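Putative Xylose isomerase (Rhodospirillum rubrum, PDB 3QXB) is a putative xylose isomerase-like TIM-barrel protein that binds manganese and iron ions and probably acts as an isomerase on an unidentified, perhaps sugar-like, substrate. Local coordinates at residues Val52-Tyr56 with Asp57-Pro61; Ala103-Leu106 with Glu107-Ser110. All coordinates share one frame; numbering follows the deposited sequence.

Contact 1: residues Val52-Tyr56 with Asp57-Pro61; sequences VQYTY and DLTDP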
loop_
_atom_site.group_PDB
_atom_site.type_symbol
_atom_site.label_atom_id
_atom_site.label_comp_id
_atom_site.label_asym_id
_atom_site.label_seq_id
_atom_site.Cartn_x
_atom_site.Cartn_y
_atom_site.Cartn_z
ATOM N N VAL A 52 5.773 -21.183 -0.976
ATOM C CA VAL A 52 5.151 -19.977 -0.524
ATOM C C VAL A 52 6.164 -18.832 -0.396
ATOM O O VAL A 52 7.293 -19.046 0.034
ATOM C CB VAL A 52 4.538 -20.234 0.841
ATOM C CG1 VAL A 52 3.983 -18.951 1.424
ATOM C CG2 VAL A 52 3.468 -21.374 0.784
ATOM N N GLN A 53 5.755 -17.627 -0.778
ATOM C CA GLN A 53 6.505 -16.410 -0.472
ATOM C C GLN A 53 5.649 -15.585 0.451
ATOM O O GLN A 53 4.514 -15.185 0.097
ATOM C CB GLN A 53 6.871 -15.624 -1.728
ATOM C CG GLN A 53 7.796 -14.519 -1.503
ATOM C CD GLN A 53 8.308 -13.917 -2.780
ATOM O OE1 GLN A 53 7.550 -13.317 -3.557
ATOM N NE2 GLN A 53 9.633 -14.062 -3.009
ATOM N N TYR A 54 6.172 -15.359 1.650
ATOM C CA TYR A 54 5.452 -14.642 2.681
ATOM C C TYR A 54 5.626 -13.165 2.401
ATOM O O TYR A 54 6.698 -12.760 1.991
ATOM C CB TYR A 54 6.045 -15.023 4.021
ATOM C CG TYR A 54 5.443 -14.359 5.252
ATOM C CD1 TYR A 54 4.329 -14.903 5.901
ATOM C CD2 TYR A 54 6.024 -13.240 5.799
ATOM C CE1 TYR A 54 3.789 -14.302 7.053
ATOM C CE2 TYR A 54 5.518 -12.677 6.953
ATOM C CZ TYR A 54 4.396 -13.201 7.570
ATOM O OH TYR A 54 3.904 -12.554 8.730
ATOM N N THR A 55 4.577 -12.361 2.578
ATOM C CA THR A 55 4.649 -10.922 2.272
ATOM C C THR A 55 4.815 -10.067 3.562
ATOM O O THR A 55 4.185 -10.342 4.589
ATOM C CB THR A 55 3.391 -10.440 1.484
ATOM O OG1 THR A 55 3.469 -9.028 1.220
ATOM C CG2 THR A 55 2.069 -10.726 2.246
ATOM N N TYR A 56 5.647 -9.034 3.501
ATOM C CA TYR A 56 5.745 -8.056 4.612
ATOM C C TYR A 56 4.364 -7.431 4.945
ATOM O O TYR A 56 4.171 -6.928 6.032
ATOM C CB TYR A 56 6.654 -6.915 4.260
ATOM C CG TYR A 56 8.137 -7.213 3.956
ATOM C CD1 TYR A 56 8.659 -8.506 3.929
ATOM C CD2 TYR A 56 8.975 -6.182 3.624
ATOM C CE1 TYR A 56 9.994 -8.715 3.612
ATOM C CE2 TYR A 56 10.308 -6.394 3.275
ATOM C CZ TYR A 56 10.815 -7.633 3.268
ATOM O OH TYR A 56 12.178 -7.812 2.976
ATOM N N ASP A 57 3.431 -7.451 3.990
ATOM C CA ASP A 57 2.065 -6.956 4.162
ATOM C C ASP A 57 1.221 -7.742 5.194
ATOM O O ASP A 57 0.116 -7.338 5.496
ATOM C CB ASP A 57 1.323 -6.878 2.804
ATOM C CG ASP A 57 1.709 -5.643 1.965
ATOM O OD1 ASP A 57 2.471 -4.744 2.420
ATOM O OD2 ASP A 57 1.259 -5.552 0.800
ATOM N N LEU A 58 1.714 -8.860 5.720
ATOM C CA LEU A 58 1.001 -9.586 6.779
ATOM C C LEU A 58 1.550 -9.201 8.145
ATOM O O LEU A 58 0.780 -9.076 9.078
ATOM C CB LEU A 58 1.109 -11.100 6.604
ATOM C CG LEU A 58 0.223 -11.746 5.542
ATOM C CD1 LEU A 58 0.656 -13.225 5.298
ATOM C CD2 LEU A 58 -1.203 -11.697 5.987
ATOM N N THR A 59 2.871 -8.957 8.237
ATOM C CA THR A 59 3.502 -8.514 9.459
ATOM C C THR A 59 4.593 -7.475 9.111
ATOM O O THR A 59 5.613 -7.823 8.496
ATOM C CB THR A 59 4.097 -9.731 10.311
ATOM O OG1 THR A 59 5.095 -10.395 9.587
ATOM C CG2 THR A 59 3.028 -10.754 10.763
ATOM N N ASP A 60 4.359 -6.216 9.529
ATOM C CA ASP A 60 5.191 -5.084 9.161
ATOM C C ASP A 60 6.556 -5.218 9.869
ATOM O O ASP A 60 6.617 -5.335 11.086
ATOM C CB ASP A 60 4.510 -3.771 9.606
ATOM C CG ASP A 60 5.143 -2.523 9.009
ATOM O OD1 ASP A 60 6.302 -2.587 8.499
ATOM O OD2 ASP A 60 4.491 -1.440 9.114
ATOM N N PRO A 61 7.659 -5.205 9.101
ATOM C CA PRO A 61 9.020 -5.199 9.663
ATOM C C PRO A 61 9.216 -4.101 10.718
ATOM O O PRO A 61 9.923 -4.286 11.690
ATOM C CB PRO A 61 9.900 -4.943 8.420
ATOM C CG PRO A 61 9.167 -5.598 7.290
ATOM C CD PRO A 61 7.679 -5.294 7.634
#
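The Y56 ring carries P61 on one face: P61 CG lies 4.1 Å from the ring centroid, 28° off the normal, a CH-pi contact. The Y54 ring instead meets T59 at its edge, where T59 OG1 lies in the ring plane and hydrogen-bonds Y54 OH at 2.6 Å, although the exact place of that hydroxyl is doubtful. L58 CD1 comes obliquely to the same ring, 3.7 Å from Y54 CE1.

At T55 the chain leaves the second barrel strand and reverses through a type I turn, T55-L58, with Y56 and D57 at its corners. L58 N bonds T55 O at 3.1 Å with a nearly straight N-H (167°), arriving from above the carbonyl plane. An ST turn overlaps it: with OG1 anti to the backbone N (chi1 179°) and beside the carbonyl carbon, T55 reaches forward, and its OG1 accepts from D57 N at 3.2 Å. T55 CG2 meets L58 CG at 3.9 Å.

Outside the loop, Y56 OH bonds T131 OG1, the D57 carboxylate accepts from L93 N and A94 N, and Y56 O is bonded by Y98 OH of the second subunit. The T55 side chain lies about 10 Å from the bound manganese and iron ions. Two bonds to T55 thus satisfy buried backbone N-H groups where the strand ends, which probably fixes the loop's course near, though not at, the metal site.

Contact 2: residues Ala103-Leu106 with Glu107-Ser110; sequences APTL and ELQS
An N-cap starts helix 106-125, the long helix between the third and fourth barrel strands. T105 is the cap: its OG1 accepts from L108 N at 3.0 Å, and chi1 of 72°, which places OG1 between the backbone N and the carbonyl carbon, aims it at the first turn. L108 CG lies 3.4 Å from T105 OG1, and L108 CB presses tightly on A103 CB, also at 3.4 Å. Q109 N bonds T105 O, opening the helical pattern. The Q109 chain, extended beyond CG, runs back to the incoming loop, where a water donates to both Q109 OE1 and A103 O, each at 2.8 Å, while Q109 NE2 bonds F101 O. Shortened to an alanine, Q109 would probably leave the F101 carbonyl without its amide partner, cost the bridging water one of its two acceptors and let the loop shift against the helix. E107 OE2 forms a salt bridge with R70 of the second subunit, and W63 of that subunit packs on L108. L106 O, next to the cap, takes two donors from S110, one turn on, from opposite faces of its carbonyl plane: S110 N at 2.8 Å, and S110 OG at 3.0 Å, 37° out of that plane.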
loop_
_atom_site.group_PDB
_atom_site.type_symbol
_atom_site.label_atom_id
_atom_site.label_comp_id
_atom_site.label_asym_id
_atom_site.label_seq_id
_atom_site.Cartn_x
_atom_site.Cartn_y
_atom_site.Cartn_z
ATOM N N ALA A 103 16.006 7.209 -2.080
ATOM C CA ALA A 103 15.370 8.415 -1.570
ATOM C C ALA A 103 16.295 9.656 -1.630
ATOM O O ALA A 103 17.510 9.540 -1.680
ATOM C CB ALA A 103 14.867 8.164 -0.103
ATOM N N PRO A 104 15.712 10.858 -1.602
ATOM C CA PRO A 104 16.510 12.050 -1.875
ATOM C C PRO A 104 17.324 12.621 -0.689
ATOM O O PRO A 104 18.085 13.541 -0.894
ATOM C CB PRO A 104 15.463 13.059 -2.363
ATOM C CG PRO A 104 14.186 12.629 -1.611
ATOM C CD PRO A 104 14.275 11.120 -1.683
ATOM N N THR A 105 17.189 12.085 0.524
ATOM C CA THR A 105 18.076 12.461 1.633
ATOM C C THR A 105 18.711 11.212 2.196
ATOM O O THR A 105 18.135 10.093 2.079
ATOM C CB THR A 105 17.353 13.173 2.775
ATOM O OG1 THR A 105 16.544 12.220 3.484
ATOM C CG2 THR A 105 16.474 14.401 2.250
ATOM N N LEU A 106 19.897 11.377 2.786
ATOM C CA LEU A 106 20.601 10.243 3.388
ATOM C C LEU A 106 19.767 9.679 4.544
ATOM O O LEU A 106 19.769 8.491 4.747
ATOM C CB LEU A 106 21.999 10.622 3.893
ATOM C CG LEU A 106 22.865 9.489 4.480
ATOM C CD1 LEU A 106 23.123 8.362 3.428
ATOM C CD2 LEU A 106 24.177 10.020 5.058
ATOM N N GLU A 107 19.077 10.525 5.300
ATOM C CA GLU A 107 18.222 10.015 6.384
ATOM C C GLU A 107 17.113 9.097 5.864
ATOM O O GLU A 107 16.821 8.060 6.466
ATOM C CB GLU A 107 17.600 11.167 7.191
ATOM C CG GLU A 107 18.482 11.662 8.321
ATOM C CD GLU A 107 17.794 12.700 9.222
ATOM O OE1 GLU A 107 16.568 12.931 9.153
ATOM O OE2 GLU A 107 18.515 13.317 9.993
ATOM N N LEU A 108 16.474 9.466 4.749
ATOM C CA LEU A 108 15.444 8.608 4.136
ATOM C C LEU A 108 16.067 7.338 3.589
ATOM O O LEU A 108 15.504 6.256 3.754
ATOM C CB LEU A 108 14.635 9.340 3.050
ATOM C CG LEU A 108 13.636 10.408 3.502
ATOM C CD1 LEU A 108 13.212 11.317 2.304
ATOM C CD2 LEU A 108 12.393 9.772 4.162
ATOM N N GLN A 109 17.261 7.427 2.992
ATOM C CA GLN A 109 17.973 6.201 2.562
ATOM C C GLN A 109 18.251 5.319 3.767
ATOM O O GLN A 109 18.116 4.132 3.697
ATOM C CB GLN A 109 19.278 6.511 1.822
ATOM C CG GLN A 109 19.108 7.172 0.469
ATOM C CD GLN A 109 20.425 7.396 -0.177
ATOM O OE1 GLN A 109 21.101 8.384 0.130
ATOM N NE2 GLN A 109 20.861 6.428 -1.022
ATOM N N SER A 110 18.680 5.908 4.882
ATOM C CA SER A 110 18.964 5.138 6.103
ATOM C C SER A 110 17.739 4.497 6.707
ATOM O O SER A 110 17.853 3.428 7.323
ATOM C CB SER A 110 19.678 5.979 7.158
ATOM O OG SER A 110 20.892 6.430 6.628
HETATM O O HOH W 1 19.819 10.774 -0.685
#

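From the N terminus, contact 1 comes first, turning the chain out of strand 51-55 into the loop that leads to helix 65-81. The chain then passes through that helix, strand 85-90 and helix 93-96 before contact 2 closes the loop leading into helix 106-125. The two are local and in series, neither nested nor crossed, with centres 24 Å apart and nearest atoms about 12 Å apart. Helix 106-125 links them: contact 2 starts it, while further along L116, A119 and M122 pack on side chains of contact 1. Both touch the second subunit, contact 1 from nearer the centre of the chain and contact 2 from the outer start of the helix.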